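Local coordinates for glycine betaine, L-proline ABC transporter, glycine/betaine/L-proline-binding protein (ProX) (Borrelia burgdorferi, PDB 3TMG), which binds glycine betaine in the cleft of a periplasmic-binding-protein fold and probably delivers such osmolytes to an ABC transporter in the membrane, at residues A[99-113]-A[188-200]. Sequence-based numbering, arbitrary orientation.
Sequences IQGFVVPSYVPISSI and FSRYDIKFLDDPD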
ATOM      1  N   ILE A  99       4.662   3.828   7.581  1.00 10.99           N
ATOM      2  CA  ILE A  99       4.335   3.515   8.978  1.00 11.93           C
ATOM      3  C   ILE A  99       2.909   2.990   8.921  1.00 12.40           C
ATOM      4  O   ILE A  99       2.081   3.554   8.167  1.00 12.60           O
ATOM      5  CB  ILE A  99       4.351   4.814   9.856  1.00 12.79           C
ATOM      6  CG1 ILE A  99       5.732   5.464   9.888  1.00 13.21           C
ATOM      7  CG2 ILE A  99       3.762   4.583  11.261  1.00 13.66           C
ATOM      8  CD1 ILE A  99       5.745   6.826  10.610  1.00 14.64           C
ATOM      9  N   GLN A 100       2.591   1.972   9.712  1.00 12.09           N
ATOM     10  CA  GLN A 100       1.190   1.568   9.890  1.00 11.95           C
ATOM     11  C   GLN A 100       0.910   1.618  11.385  1.00 12.00           C
ATOM     12  O   GLN A 100       1.824   1.501  12.201  1.00 11.69           O
ATOM     13  CB  GLN A 100       0.925   0.147   9.311  1.00 12.68           C
ATOM     14  CG  GLN A 100       1.921  -0.907   9.843  1.00 14.57           C
ATOM     15  CD  GLN A 100       1.505  -2.362   9.652  1.00 16.16           C
ATOM     16  OE1 GLN A 100       0.605  -2.685   8.855  1.00 16.85           O
ATOM     17  NE2 GLN A 100       2.202  -3.276  10.361  1.00 16.29           N
ATOM     18  N   GLY A 101      -0.344   1.882  11.753  1.00 11.83           N
ATOM     19  CA  GLY A 101      -0.659   1.925  13.183  1.00 12.58           C
ATOM     20  C   GLY A 101      -2.118   2.297  13.441  1.00 12.80           C
ATOM     21  O   GLY A 101      -2.927   2.367  12.504  1.00 12.32           O
ATOM     22  N   PHE A 102      -2.430   2.468  14.725  1.00 13.38           N
ATOM     23  CA  PHE A 102      -3.751   2.758  15.208  1.00 14.02           C
ATOM     24  C   PHE A 102      -3.878   4.284  15.129  1.00 13.92           C
ATOM     25  O   PHE A 102      -2.998   5.029  15.591  1.00 13.93           O
ATOM     26  CB  PHE A 102      -3.841   2.329  16.681  1.00 15.21           C
ATOM     27  CG  PHE A 102      -4.028   0.834  16.924  1.00 15.70           C
ATOM     28  CD1 PHE A 102      -3.350  -0.133  16.206  1.00 15.46           C
ATOM     29  CD2 PHE A 102      -4.892   0.424  17.937  1.00 16.87           C
ATOM     30  CE1 PHE A 102      -3.507  -1.492  16.490  1.00 16.12           C
ATOM     31  CE2 PHE A 102      -5.081  -0.928  18.218  1.00 17.62           C
ATOM     32  CZ  PHE A 102      -4.372  -1.897  17.504  1.00 16.91           C
ATOM     33  N   VAL A 103      -4.979   4.746  14.558  1.00 14.16           N
ATOM     34  CA  VAL A 103      -5.187   6.154  14.304  1.00 14.38           C
ATOM     35  C   VAL A 103      -6.518   6.617  14.852  1.00 15.43           C
ATOM     36  O   VAL A 103      -7.556   5.932  14.720  1.00 15.53           O
ATOM     37  CB  VAL A 103      -5.128   6.428  12.774  1.00 13.63           C
ATOM     38  CG1 VAL A 103      -5.620   7.829  12.427  1.00 13.98           C
ATOM     39  CG2 VAL A 103      -3.697   6.217  12.265  1.00 12.75           C
ATOM     40  N   VAL A 104      -6.483   7.776  15.503  1.00 16.45           N
ATOM     41  CA  VAL A 104      -7.688   8.444  15.984  1.00 17.59           C
ATOM     42  C   VAL A 104      -7.634   9.914  15.529  1.00 18.25           C
ATOM     43  O   VAL A 104      -6.561  10.424  15.281  1.00 17.77           O
ATOM     44  CB  VAL A 104      -7.781   8.388  17.532  1.00 18.57           C
ATOM     45  CG1 VAL A 104      -7.916   6.920  18.016  1.00 18.24           C
ATOM     46  CG2 VAL A 104      -6.583   9.104  18.167  1.00 18.48           C
ATOM     47  N   PRO A 105      -8.796  10.601  15.462  1.00 19.79           N
ATOM     48  CA  PRO A 105      -8.828  12.048  15.302  1.00 20.71           C
ATOM     49  C   PRO A 105      -8.041  12.670  16.431  1.00 21.69           C
ATOM     50  O   PRO A 105      -8.054  12.163  17.567  1.00 22.65           O
ATOM     51  CB  PRO A 105     -10.319  12.379  15.463  1.00 21.82           C
ATOM     52  CG  PRO A 105     -11.008  11.147  14.980  1.00 21.36           C
ATOM     53  CD  PRO A 105     -10.161  10.035  15.540  1.00 20.26           C
ATOM     54  N   SER A 106      -7.356  13.755  16.125  1.00 21.99           N
ATOM     55  CA  SER A 106      -6.540  14.446  17.116  1.00 23.21           C
ATOM     56  C   SER A 106      -7.329  14.944  18.325  1.00 25.33           C
ATOM     57  O   SER A 106      -6.753  15.088  19.394  1.00 25.91           O
ATOM     58  CB  SER A 106      -5.811  15.625  16.477  1.00 23.66           C
ATOM     59  OG  SER A 106      -4.876  15.103  15.549  1.00 22.44           O
ATOM     60  N   TYR A 107      -8.627  15.196  18.167  1.00 26.20           N
ATOM     61  CA  TYR A 107      -9.437  15.608  19.320  1.00 28.37           C
ATOM     62  C   TYR A 107      -9.691  14.470  20.353  1.00 29.48           C
ATOM     63  O   TYR A 107     -10.166  14.732  21.451  1.00 30.63           O
ATOM     64  CB  TYR A 107     -10.732  16.303  18.886  1.00 28.94           C
ATOM     65  CG  TYR A 107     -11.612  15.474  17.977  1.00 28.17           C
ATOM     66  CD1 TYR A 107     -12.234  14.289  18.451  1.00 28.16           C
ATOM     67  CD2 TYR A 107     -11.808  15.845  16.643  1.00 27.58           C
ATOM     68  CE1 TYR A 107     -13.039  13.521  17.621  1.00 27.59           C
ATOM     69  CE2 TYR A 107     -12.605  15.080  15.805  1.00 26.93           C
ATOM     70  CZ  TYR A 107     -13.226  13.951  16.305  1.00 26.97           C
ATOM     71  OH  TYR A 107     -14.000  13.219  15.488  1.00 26.99           O
ATOM     72  N   VAL A 108      -9.346  13.226  20.031  1.00 28.93           N
ATOM     73  CA  VAL A 108      -9.410  12.143  21.023  1.00 29.59           C
ATOM     74  C   VAL A 108      -8.216  12.252  22.001  1.00 30.38           C
ATOM     75  O   VAL A 108      -7.056  12.207  21.588  1.00 29.06           O
ATOM     76  CB  VAL A 108      -9.467  10.745  20.363  1.00 28.13           C
ATOM     77  CG1 VAL A 108      -9.521   9.657  21.422  1.00 28.23           C
ATOM     78  CG2 VAL A 108     -10.658  10.644  19.422  1.00 28.30           C
ATOM     79  N   PRO A 109      -8.499  12.400  23.316  1.00 32.24           N
ATOM     80  CA  PRO A 109      -7.464  12.754  24.279  1.00 33.54           C
ATOM     81  C   PRO A 109      -6.606  11.607  24.839  1.00 34.30           C
ATOM     82  O   PRO A 109      -6.209  11.661  26.010  1.00 35.47           O
ATOM     83  CB  PRO A 109      -8.261  13.397  25.404  1.00 35.40           C
ATOM     84  CG  PRO A 109      -9.577  12.680  25.368  1.00 35.56           C
ATOM     85  CD  PRO A 109      -9.814  12.233  23.959  1.00 34.19           C
ATOM     86  N   ILE A 110      -6.297  10.598  24.021  1.00 32.64           N
ATOM     87  CA  ILE A 110      -5.295   9.607  24.407  1.00 32.12           C
ATOM     88  C   ILE A 110      -4.085   9.646  23.454  1.00 31.30           C
ATOM     89  O   ILE A 110      -4.202  10.104  22.310  1.00 30.89           O
ATOM     90  CB  ILE A 110      -5.884   8.177  24.477  1.00 32.04           C
ATOM     91  CG1 ILE A 110      -6.364   7.717  23.104  1.00 30.85           C
ATOM     92  CG2 ILE A 110      -6.987   8.082  25.519  1.00 33.18           C
ATOM     93  CD1 ILE A 110      -6.603   6.242  23.052  1.00 30.08           C
ATOM     94  N   SER A 111      -2.938   9.158  23.937  1.00 30.76           N
ATOM     95  CA  SER A 111      -1.714   9.145  23.174  1.00 30.02           C
ATOM     96  C   SER A 111      -1.175   7.763  22.847  1.00 27.16           C
ATOM     97  O   SER A 111      -0.319   7.665  22.013  1.00 24.81           O
ATOM     98  CB  SER A 111      -0.639   9.933  23.904  1.00 32.94           C
ATOM     99  OG  SER A 111      -0.917  11.320  23.770  1.00 37.34           O
ATOM    100  N   SER A 112      -1.683   6.724  23.510  1.00 26.42           N
ATOM    101  CA  SER A 112      -1.125   5.389  23.393  1.00 25.45           C
ATOM    102  C   SER A 112      -2.169   4.292  23.152  1.00 24.53           C
ATOM    103  O   SER A 112      -3.308   4.429  23.533  1.00 25.04           O
ATOM    104  CB  SER A 112      -0.359   5.046  24.662  1.00 27.82           C
ATOM    105  OG  SER A 112       0.382   3.883  24.414  1.00 28.02           O
ATOM    106  N   ILE A 113      -1.764   3.194  22.517  1.00 22.65           N
ATOM    107  CA  ILE A 113      -2.641   2.078  22.289  1.00 22.50           C
ATOM    108  C   ILE A 113      -3.145   1.533  23.638  1.00 24.69           C
ATOM    109  O   ILE A 113      -4.302   1.177  23.760  1.00 24.35           O
ATOM    110  CB  ILE A 113      -1.946   0.936  21.494  1.00 21.28           C
ATOM    111  CG1 ILE A 113      -1.747   1.347  20.023  1.00 19.37           C
ATOM    112  CG2 ILE A 113      -2.785  -0.344  21.579  1.00 21.76           C
ATOM    113  CD1 ILE A 113      -1.065   0.260  19.178  1.00 18.55           C
ATOM    114  N   PHE A 188      -3.664  12.132   6.335  1.00 15.22           N
ATOM    115  CA  PHE A 188      -2.925  12.921   7.324  1.00 16.52           C
ATOM    116  C   PHE A 188      -2.838  14.402   6.995  1.00 17.96           C
ATOM    117  O   PHE A 188      -2.678  15.236   7.893  1.00 20.36           O
ATOM    118  CB  PHE A 188      -1.519  12.301   7.556  1.00 15.75           C
ATOM    119  CG  PHE A 188      -1.593  11.040   8.353  1.00 15.44           C
ATOM    120  CD1 PHE A 188      -1.666  11.111   9.735  1.00 15.65           C
ATOM    121  CD2 PHE A 188      -1.657   9.795   7.732  1.00 14.42           C
ATOM    122  CE1 PHE A 188      -1.799   9.948  10.492  1.00 15.33           C
ATOM    123  CE2 PHE A 188      -1.789   8.637   8.489  1.00 14.52           C
ATOM    124  CZ  PHE A 188      -1.859   8.721   9.871  1.00 14.63           C
ATOM    125  N   SER A 189      -2.997  14.773   5.732  1.00 18.48           N
ATOM    126  CA  SER A 189      -3.076  16.212   5.467  1.00 20.50           C
ATOM    127  C   SER A 189      -4.491  16.750   5.343  1.00 20.78           C
ATOM    128  O   SER A 189      -4.733  17.909   5.643  1.00 22.38           O
ATOM    129  CB  SER A 189      -2.208  16.603   4.283  1.00 22.14           C
ATOM    130  OG  SER A 189      -2.612  15.848   3.180  1.00 24.30           O
ATOM    131  N   ARG A 190      -5.442  15.904   4.946  1.00 19.79           N
ATOM    132  CA  ARG A 190      -6.812  16.336   4.761  1.00 20.39           C
ATOM    133  C   ARG A 190      -7.529  16.400   6.116  1.00 20.92           C
ATOM    134  O   ARG A 190      -8.393  17.240   6.334  1.00 20.54           O
ATOM    135  CB  ARG A 190      -7.561  15.385   3.797  1.00 19.97           C
ATOM    136  CG  ARG A 190      -8.875  15.971   3.294  1.00 21.89           C
ATOM    137  CD  ARG A 190      -9.599  15.083   2.279  1.00 21.72           C
ATOM    138  NE  ARG A 190      -8.849  14.809   1.043  1.00 21.11           N
ATOM    139  CZ  ARG A 190      -9.272  13.923   0.134  1.00 20.44           C
ATOM    140  NH1 ARG A 190     -10.408  13.271   0.348  1.00 19.98           N
ATOM    141  NH2 ARG A 190      -8.581  13.679  -0.974  1.00 19.97           N
ATOM    142  N   TYR A 191      -7.195  15.461   7.005  1.00 20.32           N
ATOM    143  CA  TYR A 191      -7.782  15.408   8.353  1.00 21.50           C
ATOM    144  C   TYR A 191      -6.734  15.687   9.426  1.00 21.69           C
ATOM    145  O   TYR A 191      -5.566  15.529   9.174  1.00 21.01           O
ATOM    146  CB  TYR A 191      -8.416  14.042   8.620  1.00 21.65           C
ATOM    147  CG  TYR A 191      -9.375  13.625   7.538  1.00 22.96           C
ATOM    148  CD1 TYR A 191     -10.574  14.352   7.313  1.00 24.96           C
ATOM    149  CD2 TYR A 191      -9.126  12.503   6.762  1.00 22.37           C
ATOM    150  CE1 TYR A 191     -11.464  13.959   6.324  1.00 26.31           C
ATOM    151  CE2 TYR A 191     -10.015  12.106   5.776  1.00 23.78           C
ATOM    152  CZ  TYR A 191     -11.160  12.852   5.548  1.00 25.43           C
ATOM    153  OH  TYR A 191     -12.044  12.456   4.569  1.00 27.74           O
ATOM    154  N   ASP A 192      -7.188  16.105  10.611  1.00 23.02           N
ATOM    155  CA  ASP A 192      -6.347  16.268  11.768  1.00 23.26           C
ATOM    156  C   ASP A 192      -6.452  14.970  12.565  1.00 22.07           C
ATOM    157  O   ASP A 192      -7.351  14.798  13.381  1.00 22.45           O
ATOM    158  CB  ASP A 192      -6.800  17.493  12.571  1.00 27.33           C
ATOM    159  CG  ASP A 192      -5.859  17.833  13.672  1.00 28.97           C
ATOM    160  OD1 ASP A 192      -4.804  17.180  13.791  1.00 29.37           O
ATOM    161  OD2 ASP A 192      -6.170  18.758  14.433  1.00 33.55           O
ATOM    162  N   ILE A 193      -5.512  14.056  12.308  1.00 19.45           N
ATOM    163  CA  ILE A 193      -5.522  12.728  12.874  1.00 18.41           C
ATOM    164  C   ILE A 193      -4.111  12.388  13.400  1.00 18.21           C
ATOM    165  O   ILE A 193      -3.145  13.027  13.005  1.00 18.32           O
ATOM    166  CB  ILE A 193      -5.934  11.678  11.810  1.00 17.24           C
ATOM    167  CG1 ILE A 193      -5.144  11.856  10.485  1.00 15.91           C
ATOM    168  CG2 ILE A 193      -7.443  11.756  11.569  1.00 17.44           C
ATOM    169  CD1 ILE A 193      -5.304  10.686   9.502  1.00 14.99           C
ATOM    170  N   LYS A 194      -3.992  11.351  14.228  1.00 17.36           N
ATOM    171  CA  LYS A 194      -2.705  11.034  14.852  1.00 17.10           C
ATOM    172  C   LYS A 194      -2.586   9.526  15.019  1.00 16.30           C
ATOM    173  O   LYS A 194      -3.590   8.835  15.226  1.00 15.92           O
ATOM    174  CB  LYS A 194      -2.540  11.744  16.214  1.00 18.42           C
ATOM    175  CG  LYS A 194      -3.626  11.371  17.247  1.00 20.07           C
ATOM    176  CD  LYS A 194      -3.483  12.182  18.539  1.00 21.91           C
ATOM    177  CE  LYS A 194      -4.550  11.845  19.553  1.00 22.72           C
ATOM    178  NZ  LYS A 194      -4.443  12.771  20.721  1.00 24.64           N
ATOM    179  N   PHE A 195      -1.357   9.029  14.946  1.00 15.67           N
ATOM    180  CA  PHE A 195      -1.063   7.669  15.387  1.00 15.67           C
ATOM    181  C   PHE A 195      -0.990   7.618  16.885  1.00 17.17           C
ATOM    182  O   PHE A 195      -0.527   8.566  17.515  1.00 18.60           O
ATOM    183  CB  PHE A 195       0.294   7.195  14.854  1.00 15.10           C
ATOM    184  CG  PHE A 195       0.320   6.867  13.393  1.00 14.26           C
ATOM    185  CD1 PHE A 195      -0.353   5.757  12.909  1.00 13.76           C
ATOM    186  CD2 PHE A 195       1.104   7.626  12.492  1.00 14.30           C
ATOM    187  CE1 PHE A 195      -0.262   5.394  11.551  1.00 13.56           C
ATOM    188  CE2 PHE A 195       1.179   7.277  11.131  1.00 13.69           C
ATOM    189  CZ  PHE A 195       0.496   6.173  10.662  1.00 13.00           C
ATOM    190  N   LEU A 196      -1.475   6.529  17.451  1.00 17.28           N
ATOM    191  CA  LEU A 196      -1.268   6.248  18.859  1.00 18.54           C
ATOM    192  C   LEU A 196       0.094   5.590  19.034  1.00 18.82           C
ATOM    193  O   LEU A 196       0.556   4.829  18.167  1.00 18.46           O
ATOM    194  CB  LEU A 196      -2.392   5.333  19.380  1.00 18.43           C
ATOM    195  CG  LEU A 196      -3.836   5.845  19.327  1.00 19.23           C
ATOM    196  CD1 LEU A 196      -4.772   4.779  19.906  1.00 19.61           C
ATOM    197  CD2 LEU A 196      -4.018   7.144  20.120  1.00 20.55           C
ATOM    198  N   ASP A 197       0.727   5.854  20.171  1.00 20.33           N
ATOM    199  CA  ASP A 197       1.991   5.208  20.514  1.00 21.80           C
ATOM    200  C   ASP A 197       1.830   3.680  20.609  1.00 20.82           C
ATOM    201  O   ASP A 197       0.818   3.191  21.062  1.00 20.82           O
ATOM    202  CB  ASP A 197       2.534   5.768  21.861  1.00 24.66           C
ATOM    203  CG  ASP A 197       3.015   7.225  21.745  1.00 27.44           C
ATOM    204  OD1 ASP A 197       3.213   7.740  20.606  1.00 29.14           O
ATOM    205  OD2 ASP A 197       3.202   7.862  22.798  1.00 31.84           O
ATOM    206  N   ASP A 198       2.864   2.951  20.221  1.00 20.19           N
ATOM    207  CA  ASP A 198       2.834   1.493  20.131  1.00 19.88           C
ATOM    208  C   ASP A 198       4.099   1.023  20.866  1.00 20.34           C
ATOM    209  O   ASP A 198       5.150   0.780  20.235  1.00 21.01           O
ATOM    210  CB  ASP A 198       2.803   1.131  18.627  1.00 18.51           C
ATOM    211  CG  ASP A 198       3.026  -0.364  18.327  1.00 18.44           C
ATOM    212  OD1 ASP A 198       2.778  -1.246  19.219  1.00 18.82           O
ATOM    213  OD2 ASP A 198       3.423  -0.620  17.143  1.00 17.22           O
ATOM    214  N   PRO A 199       4.021   0.939  22.215  1.00 21.76           N
ATOM    215  CA  PRO A 199       5.219   0.810  23.093  1.00 22.58           C
ATOM    216  C   PRO A 199       6.093  -0.366  22.719  1.00 22.78           C
ATOM    217  O   PRO A 199       7.326  -0.292  22.832  1.00 23.34           O
ATOM    218  CB  PRO A 199       4.634   0.537  24.484  1.00 24.07           C
ATOM    219  CG  PRO A 199       3.206   0.994  24.427  1.00 23.62           C
ATOM    220  CD  PRO A 199       2.787   1.182  22.993  1.00 21.93           C
ATOM    221  N   ASP A 200       5.457  -1.460  22.330  1.00 21.84           N
ATOM    222  CA  ASP A 200       6.189  -2.680  22.035  1.00 22.24           C
ATOM    223  C   ASP A 200       6.392  -2.927  20.531  1.00 20.57           C
ATOM    224  O   ASP A 200       6.924  -3.980  20.117  1.00 19.86           O
ATOM    225  CB  ASP A 200       5.532  -3.852  22.750  1.00 24.39           C
ATOM    226  CG  ASP A 200       5.742  -3.785  24.257  1.00 26.51           C
ATOM    227  OD1 ASP A 200       6.527  -2.945  24.717  1.00 27.20           O
ATOM    228  OD2 ASP A 200       5.150  -4.592  24.988  1.00 27.34           O
TER
HETATM  229  O   HOH W   1       0.113   2.795  16.321  1.00 13.79           O
HETATM  230  O   HOH W   2      -3.908  15.255  20.008  1.00 32.83           O
HETATM  231  O   HOH W   3      -9.117  16.179  14.916  1.00 33.06           O
HETATM  232  O   HOH W   4      -0.447   9.807  19.831  1.00 32.99           O
HETATM  233  O   HOH W   5      -1.577  12.471  21.425  1.00 42.92           O
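V104 and K194 form the hydrogen-bonded pair at the middle of a short antiparallel sheet edge, a worked example of how one lobe of a periplasmic-binding-protein fold adds a strand beside the long strand 88-105. V104 N reaches K194 O at 3.1 Å, K194 N returns to V104 O, and L196 N continues the pattern to F102 O. On its other edge, strand 99-105 bonds to strand 179-183, so it is paired on both sides here.

The tight part begins with the F195 ring, on the face it shares with V103. The ring is clamped between two carbons: I99 CG2 sits over one face, 3.9 Å from the ring centroid, and CZ of F188 lies against the opposite face, toward its rim. V103 CG2 presses obliquely on this ring, 3.4 Å from F195 CD1. On the face of V104, L196 fills the bend of the loop after P105, its CD2 meeting V104 CG2 and I110 CG1. D197 N donates to S111 O, and D197 O accepts I113 N, so the backbones are bridged once more at S112 and D197.

The solvent side is built quite differently, from charge and water. D192 OD1 takes the S106 hydroxyl from above the carboxylate plane at 2.7 Å. Nearby, K194 has CG between its backbone N and carbonyl carbon (chi1 60°), with the rest of the chain extended, which carries the ammonium to carbonyls in and just after the P105-V108 turn. Two waters join the grip, one shared with S106 O and one with S111 OG. The protein supplies two carbonyls: V108 O receives K194 NZ nearly end-on at 2.8 Å, whereas I110 O, at 3.1 Å, meets NZ from 36° above its carbonyl plane.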